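Local coordinates for glutathione peroxidase-like protein (Trypanosoma brucei, PDB 3DWV) that probably reduces hydroperoxides as a glutathione peroxidase-type enzyme that draws its electrons from tryparedoxin, at residues A[82-88]-A[113-119]; A[50-54]-A[130-134]. The protein carries 1 engineered substitution. One frame throughout, in Å; residues are numbered along the deposited sequence.

Interaction 1 of 2, residues A[82-88]-A[113-119]; sequences VLAFPSN and FPIMAKI. Engineered in segment 82-88: Ser-87 (natural residue Cys).
Phe-85 and Met-116 meet near the middle of two chain segments that run roughly the same way, strand 82-86 at the edge of the sheet and the irregular segment 113-119. The bent chain of Met-116 passes over one face of the Phe-85 ring, CG offset toward the rim, with SD farther out in an oblique Met-aromatic contact, and Ile-119 CD1 packs beside Phe-85 CD2 in the conformer given. A second aromatic contact lies nearer the start of the segments. Methyl CG1 of Val-82, set anti to its own backbone N (chi1 168°), sits over the centre of the Phe-113 ring, 3.8 Å from its centroid, a CH-pi contact; the small Ala-84 CB meets the edge of the same ring. The backbones join at two isolated bridges. Ala-84 N gives a bond to Pro-114 O (2.9 Å), and Ala-84 O receives one from Met-116 N (2.8 Å). Pro-86, with no N-H to offer, lies where the register slips by one, and its O takes Ile-119 N at 3.1 Å. Asn-88 N reaches Ile-119 O (3.0 Å) from above the carbonyl plane. At the polar end a water links Asn-88 ND2 to Lys-118 O, while Asn-88 OD1 accepts from Phe-90 N. Four backbone bonds at Ala-84, Pro-86 and Asn-88 set the alignment, whereas Val-82 O and Ala-117 O are buried without a polar partner.

Interaction 2 of 2, residues A[50-54]-A[130-134]; sequences LIYNV and YEYMK
The ring of Tyr-130 carries the CE methyl of Met-133 over the centre of one face, 3.5 Å above the plane, and its hydroxyl end reaches strand 50-54; Asn-53 CB approaches the ring obliquely. Tyr-130 and Met-133 lie one turn apart on helix 130-134. Met-133 bends at its last torsion (chi3 -54°), which brings CE back over the tyrosine while SD meets Ile-51 CD1 at 3.9 Å. The branched Ile-51 suits this place because it has two ends to offer: CD1 goes to the sulfur, and CG2 lies 3.8 Å from Tyr-130 OH. That hydroxyl comes up against the strand backbone, 3.5 Å from Tyr-52 C, and is joined to a water 2.7 Å away. The same water probably donates to Asn-53 OD1 (3.1 Å), so a polar bridge crosses a buried, largely apolar interface. The carboxamide of Asn-53 is also held by Trp-148 O, which accepts from ND2. The segment axes come no closer than 11.8 Å and make an angle of 116°, and long side chains rather than backbones fill the distance. Such packing of a helix across a central strand is characteristic of the alpha/beta sandwich of the thioredoxin fold, to which glutathione peroxidases belong.

In the fold
Interactions 1 and 2 share one sheet, in which strand 81-86 pairs in parallel with strand 49-54, and their centres are 10 Å apart. The pairing runs directly between them: Phe-85 N lies 2.8 Å from Tyr-52 O and Val-54 N lies 2.9 Å from Phe-85 O, both probable hydrogen bonds. Side chains add to it, Ile-119 CD1 packing against Tyr-130 CD1 in the conformer given, so that the loop segment of interaction 1 touches the helix of interaction 2. In the sequence, both segments of interaction 1 fall between those of interaction 2. Cys-58, the predicted active-site residue, is disulfide-bonded to Cys-106 here; its side chain lies about 11 Å from that of Lys-118, whereas interaction 2 lies elsewhere, away from the active-site cysteine.

Interaction 1 of 2, residues A[82-88]-A[113-119]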
loop_
_atom_site.group_PDB
_atom_site.type_symbol
_atom_site.label_atom_id
_atom_site.label_comp_id
_atom_site.label_asym_id
_atom_site.label_seq_id
_atom_site.Cartn_x
_atom_site.Cartn_y
_atom_site.Cartn_z
ATOM N N VAL A 82 -4.815 -2.189 -7.694
ATOM C CA VAL A 82 -3.695 -1.995 -6.767
ATOM C C VAL A 82 -3.506 -0.489 -6.648
ATOM O O VAL A 82 -3.468 0.163 -7.724
ATOM C CB VAL A 82 -2.442 -2.680 -7.336
ATOM C CG1 VAL A 82 -1.215 -2.254 -6.557
ATOM C CG2 VAL A 82 -2.673 -4.194 -7.355
ATOM N N LEU A 83 -3.375 0.058 -5.442
ATOM C CA LEU A 83 -3.069 1.468 -5.289
ATOM C C LEU A 83 -1.723 1.625 -4.590
ATOM O O LEU A 83 -1.506 0.883 -3.607
ATOM C CB LEU A 83 -4.103 2.164 -4.401
ATOM C CG LEU A 83 -5.550 2.115 -4.892
ATOM C CD1 LEU A 83 -6.453 2.877 -3.925
ATOM C CD2 LEU A 83 -5.710 2.767 -6.261
ATOM N N ALA A 84 -0.883 2.565 -5.025
ATOM C CA ALA A 84 0.426 2.735 -4.407
ATOM C C ALA A 84 0.549 4.110 -3.722
ATOM O O ALA A 84 0.333 5.103 -4.381
ATOM C CB ALA A 84 1.568 2.581 -5.425
ATOM N N PHE A 85 0.920 4.093 -2.438
ATOM C CA PHE A 85 1.208 5.329 -1.725
ATOM C C PHE A 85 2.708 5.495 -1.538
ATOM O O PHE A 85 3.291 4.701 -0.767
ATOM C CB PHE A 85 0.558 5.333 -0.324
ATOM C CG PHE A 85 -0.936 5.584 -0.377
ATOM C CD1 PHE A 85 -1.797 4.528 -0.572
ATOM C CD2 PHE A 85 -1.475 6.856 -0.204
ATOM C CE1 PHE A 85 -3.164 4.710 -0.573
ATOM C CE2 PHE A 85 -2.838 7.058 -0.220
ATOM C CZ PHE A 85 -3.689 5.984 -0.412
ATOM N N PRO A 86 3.369 6.402 -2.239
ATOM C CA PRO A 86 4.807 6.585 -1.996
ATOM C C PRO A 86 5.069 7.346 -0.697
ATOM O O PRO A 86 4.321 8.281 -0.380
ATOM C CB PRO A 86 5.277 7.403 -3.202
ATOM C CG PRO A 86 4.144 7.316 -4.181
ATOM C CD PRO A 86 2.892 7.266 -3.342
ATOM N N SER A 87 6.103 6.943 0.029
ATOM C CA SER A 87 6.484 7.654 1.256
ATOM C C SER A 87 7.149 8.983 0.914
ATOM O O SER A 87 7.942 9.048 -0.037
ATOM C CB SER A 87 7.461 6.852 2.100
ATOM O OG SER A 87 7.952 7.669 3.180
ATOM N N ASN A 88 6.886 10.031 1.694
ATOM C CA ASN A 88 7.601 11.295 1.482
ATOM C C ASN A 88 8.984 11.296 2.127
ATOM O O ASN A 88 9.677 12.331 2.117
ATOM C CB ASN A 88 6.782 12.466 2.034
ATOM C CG ASN A 88 6.592 12.370 3.528
ATOM O OD1 ASN A 88 7.196 11.578 4.245
ATOM N ND2 ASN A 88 5.712 13.211 4.097
ATOM N N PHE A 113 -0.269 0.682 -12.362
ATOM C CA PHE A 113 -1.410 0.906 -11.451
ATOM C C PHE A 113 -1.354 2.319 -10.897
ATOM O O PHE A 113 -0.286 2.942 -11.035
ATOM C CB PHE A 113 -1.412 -0.135 -10.335
ATOM C CG PHE A 113 -0.066 -0.540 -9.762
ATOM C CD1 PHE A 113 0.556 0.235 -8.808
ATOM C CD2 PHE A 113 0.623 -1.662 -10.141
ATOM C CE1 PHE A 113 1.770 -0.072 -8.217
ATOM C CE2 PHE A 113 1.825 -2.028 -9.581
ATOM C CZ PHE A 113 2.459 -1.221 -8.622
ATOM N N PRO A 114 -2.413 2.864 -10.305
ATOM C CA PRO A 114 -2.387 4.218 -9.738
ATOM C C PRO A 114 -1.419 4.435 -8.584
ATOM O O PRO A 114 -1.302 3.640 -7.649
ATOM C CB PRO A 114 -3.817 4.418 -9.205
ATOM C CG PRO A 114 -4.623 3.552 -10.150
ATOM C CD PRO A 114 -3.773 2.281 -10.219
ATOM N N ILE A 115 -0.771 5.610 -8.687
ATOM C CA ILE A 115 0.143 6.040 -7.627
ATOM C C ILE A 115 -0.390 7.358 -7.071
ATOM O O ILE A 115 -0.767 8.281 -7.800
ATOM C CB ILE A 115 1.589 6.229 -8.095
ATOM C CG1 ILE A 115 2.137 5.003 -8.828
ATOM C CG2 ILE A 115 2.511 6.624 -6.957
ATOM C CD1 ILE A 115 3.301 5.285 -9.737
ATOM N N MET A 116 -0.427 7.395 -5.759
ATOM C CA MET A 116 -1.048 8.529 -5.077
ATOM C C MET A 116 0.001 9.580 -4.731
ATOM O O MET A 116 1.210 9.406 -4.961
ATOM C CB MET A 116 -1.850 8.034 -3.865
ATOM C CG MET A 116 -2.902 6.972 -4.224
ATOM S SD MET A 116 -4.303 7.623 -5.174
ATOM C CE MET A 116 -4.028 6.901 -6.790
ATOM N N ALA A 117 -0.474 10.719 -4.186
ATOM C CA ALA A 117 0.509 11.690 -3.686
ATOM C C ALA A 117 1.280 11.154 -2.480
ATOM O O ALA A 117 0.695 10.322 -1.744
ATOM C CB ALA A 117 -0.193 12.972 -3.239
ATOM N N LYS A 118 2.508 11.608 -2.259
ATOM C CA LYS A 118 3.381 11.188 -1.157
ATOM C C LYS A 118 2.787 11.519 0.189
ATOM O O LYS A 118 2.166 12.576 0.352
ATOM C CB LYS A 118 4.762 11.869 -1.257
ATOM C CG LYS A 118 5.537 11.303 -2.453
ATOM C CD LYS A 118 6.961 11.823 -2.597
ATOM C CE LYS A 118 7.840 10.752 -3.262
ATOM N NZ LYS A 118 9.037 11.332 -3.934
ATOM N N ILE A 119 2.965 10.612 1.145
ATOM C CA ILE A 119 2.424 10.655 2.484
ATOM C C ILE A 119 3.410 10.134 3.523
ATOM O O ILE A 119 4.350 9.429 3.138
ATOM C CB ILE A 119 1.173 9.758 2.559
ATOM C CG1 ILE A 119 1.503 8.268 2.379
ATOM C CG2 ILE A 119 0.117 10.153 1.545
ATOM C CD1 ILE A 119 0.357 7.392 2.870
HETATM O O HOH W 1 3.956 14.644 1.994
#

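Interaction 2 of 2, residues A[50-54]-A[130-134]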
loop_
_atom_site.group_PDB
_atom_site.type_symbol
_atom_site.label_atom_id
_atom_site.label_comp_id
_atom_site.label_asym_id
_atom_site.label_seq_id
_atom_site.Cartn_x
_atom_site.Cartn_y
_atom_site.Cartn_z
ATOM N N LEU A 50 -5.635 -4.076 -3.344
ATOM C CA LEU A 50 -4.409 -4.190 -2.584
ATOM C C LEU A 50 -3.762 -2.805 -2.475
ATOM O O LEU A 50 -3.643 -2.200 -3.548
ATOM C CB LEU A 50 -3.385 -5.060 -3.308
ATOM C CG LEU A 50 -3.150 -6.491 -2.894
ATOM C CD1 LEU A 50 -2.013 -7.054 -3.748
ATOM C CD2 LEU A 50 -2.874 -6.641 -1.407
ATOM N N ILE A 51 -3.395 -2.411 -1.252
ATOM C CA ILE A 51 -2.776 -1.088 -1.083
ATOM C C ILE A 51 -1.352 -1.255 -0.581
ATOM O O ILE A 51 -1.111 -1.754 0.522
ATOM C CB ILE A 51 -3.570 -0.179 -0.144
ATOM C CG1 ILE A 51 -5.030 -0.025 -0.624
ATOM C CG2 ILE A 51 -2.858 1.167 0.007
ATOM C CD1 ILE A 51 -5.862 0.832 0.356
ATOM N N TYR A 52 -0.444 -0.833 -1.476
ATOM C CA TYR A 52 0.964 -0.836 -1.159
ATOM C C TYR A 52 1.574 0.517 -0.794
ATOM O O TYR A 52 1.135 1.511 -1.399
ATOM C CB TYR A 52 1.716 -1.288 -2.403
ATOM C CG TYR A 52 1.646 -2.732 -2.813
ATOM C CD1 TYR A 52 0.614 -3.240 -3.577
ATOM C CD2 TYR A 52 2.673 -3.604 -2.429
ATOM C CE1 TYR A 52 0.590 -4.590 -3.946
ATOM C CE2 TYR A 52 2.653 -4.933 -2.807
ATOM C CZ TYR A 52 1.616 -5.429 -3.555
ATOM O OH TYR A 52 1.601 -6.758 -3.932
ATOM N N ASN A 53 2.525 0.549 0.127
ATOM C CA ASN A 53 3.407 1.723 0.253
ATOM C C ASN A 53 4.650 1.515 -0.615
ATOM O O ASN A 53 5.142 0.392 -0.684
ATOM C CB ASN A 53 3.802 2.006 1.711
ATOM C CG ASN A 53 4.554 0.841 2.358
ATOM O OD1 ASN A 53 3.913 -0.168 2.663
ATOM N ND2 ASN A 53 5.861 0.925 2.597
ATOM N N VAL A 54 5.128 2.578 -1.273
ATOM C CA VAL A 54 6.260 2.389 -2.212
ATOM C C VAL A 54 7.254 3.493 -1.910
ATOM O O VAL A 54 7.071 4.345 -1.009
ATOM C CB VAL A 54 5.771 2.373 -3.672
ATOM C CG1 VAL A 54 4.680 1.295 -3.892
ATOM C CG2 VAL A 54 5.188 3.723 -4.070
ATOM N N TYR A 130 -3.460 5.130 6.893
ATOM C CA TYR A 130 -2.430 4.172 7.310
ATOM C C TYR A 130 -2.607 3.836 8.792
ATOM O O TYR A 130 -2.485 2.692 9.253
ATOM C CB TYR A 130 -1.001 4.697 6.934
ATOM C CG TYR A 130 -0.650 4.019 5.627
ATOM C CD1 TYR A 130 -1.081 4.539 4.416
ATOM C CD2 TYR A 130 0.081 2.846 5.631
ATOM C CE1 TYR A 130 -0.784 3.913 3.226
ATOM C CE2 TYR A 130 0.364 2.220 4.423
ATOM C CZ TYR A 130 -0.061 2.749 3.214
ATOM O OH TYR A 130 0.228 2.142 2.007
ATOM N N GLU A 131 -2.893 4.841 9.626
ATOM C CA GLU A 131 -3.144 4.563 11.048
ATOM C C GLU A 131 -4.287 3.590 11.182
ATOM O O GLU A 131 -4.185 2.649 12.008
ATOM C CB GLU A 131 -3.372 5.886 11.796
ATOM C CG GLU A 131 -1.995 6.616 11.718
ATOM C CD GLU A 131 -0.942 5.901 12.539
ATOM O OE1 GLU A 131 -0.897 6.329 13.733
ATOM O OE2 GLU A 131 -0.131 4.985 12.192
ATOM N N TYR A 132 -5.305 3.801 10.357
ATOM C CA TYR A 132 -6.396 2.801 10.397
ATOM C C TYR A 132 -6.002 1.419 9.920
ATOM O O TYR A 132 -6.335 0.411 10.577
ATOM C CB TYR A 132 -7.549 3.377 9.546
ATOM C CG TYR A 132 -8.666 2.374 9.267
ATOM C CD1 TYR A 132 -9.528 1.916 10.270
ATOM C CD2 TYR A 132 -8.843 1.898 7.977
ATOM C CE1 TYR A 132 -10.541 1.003 9.974
ATOM C CE2 TYR A 132 -9.826 0.990 7.667
ATOM C CZ TYR A 132 -10.665 0.551 8.676
ATOM O OH TYR A 132 -11.636 -0.358 8.312
ATOM N N MET A 133 -5.346 1.270 8.748
ATOM C CA MET A 133 -5.016 -0.065 8.252
ATOM C C MET A 133 -4.023 -0.752 9.182
ATOM O O MET A 133 -4.138 -1.956 9.460
ATOM C CB MET A 133 -4.415 0.044 6.830
ATOM C CG MET A 133 -5.433 0.500 5.803
ATOM S SD MET A 133 -4.814 0.407 4.102
ATOM C CE MET A 133 -3.293 1.345 4.117
ATOM N N LYS A 134 -3.040 0.013 9.707
ATOM C CA LYS A 134 -2.015 -0.577 10.582
ATOM C C LYS A 134 -2.580 -1.075 11.888
ATOM O O LYS A 134 -2.127 -2.096 12.456
ATOM C CB LYS A 134 -0.921 0.468 10.871
ATOM C CG LYS A 134 -0.044 0.794 9.652
ATOM C CD LYS A 134 0.566 2.191 9.804
ATOM C CE LYS A 134 1.633 2.245 10.868
ATOM N NZ LYS A 134 2.189 3.632 11.014
HETATM O O HOH W 2 0.875 -0.488 2.476
#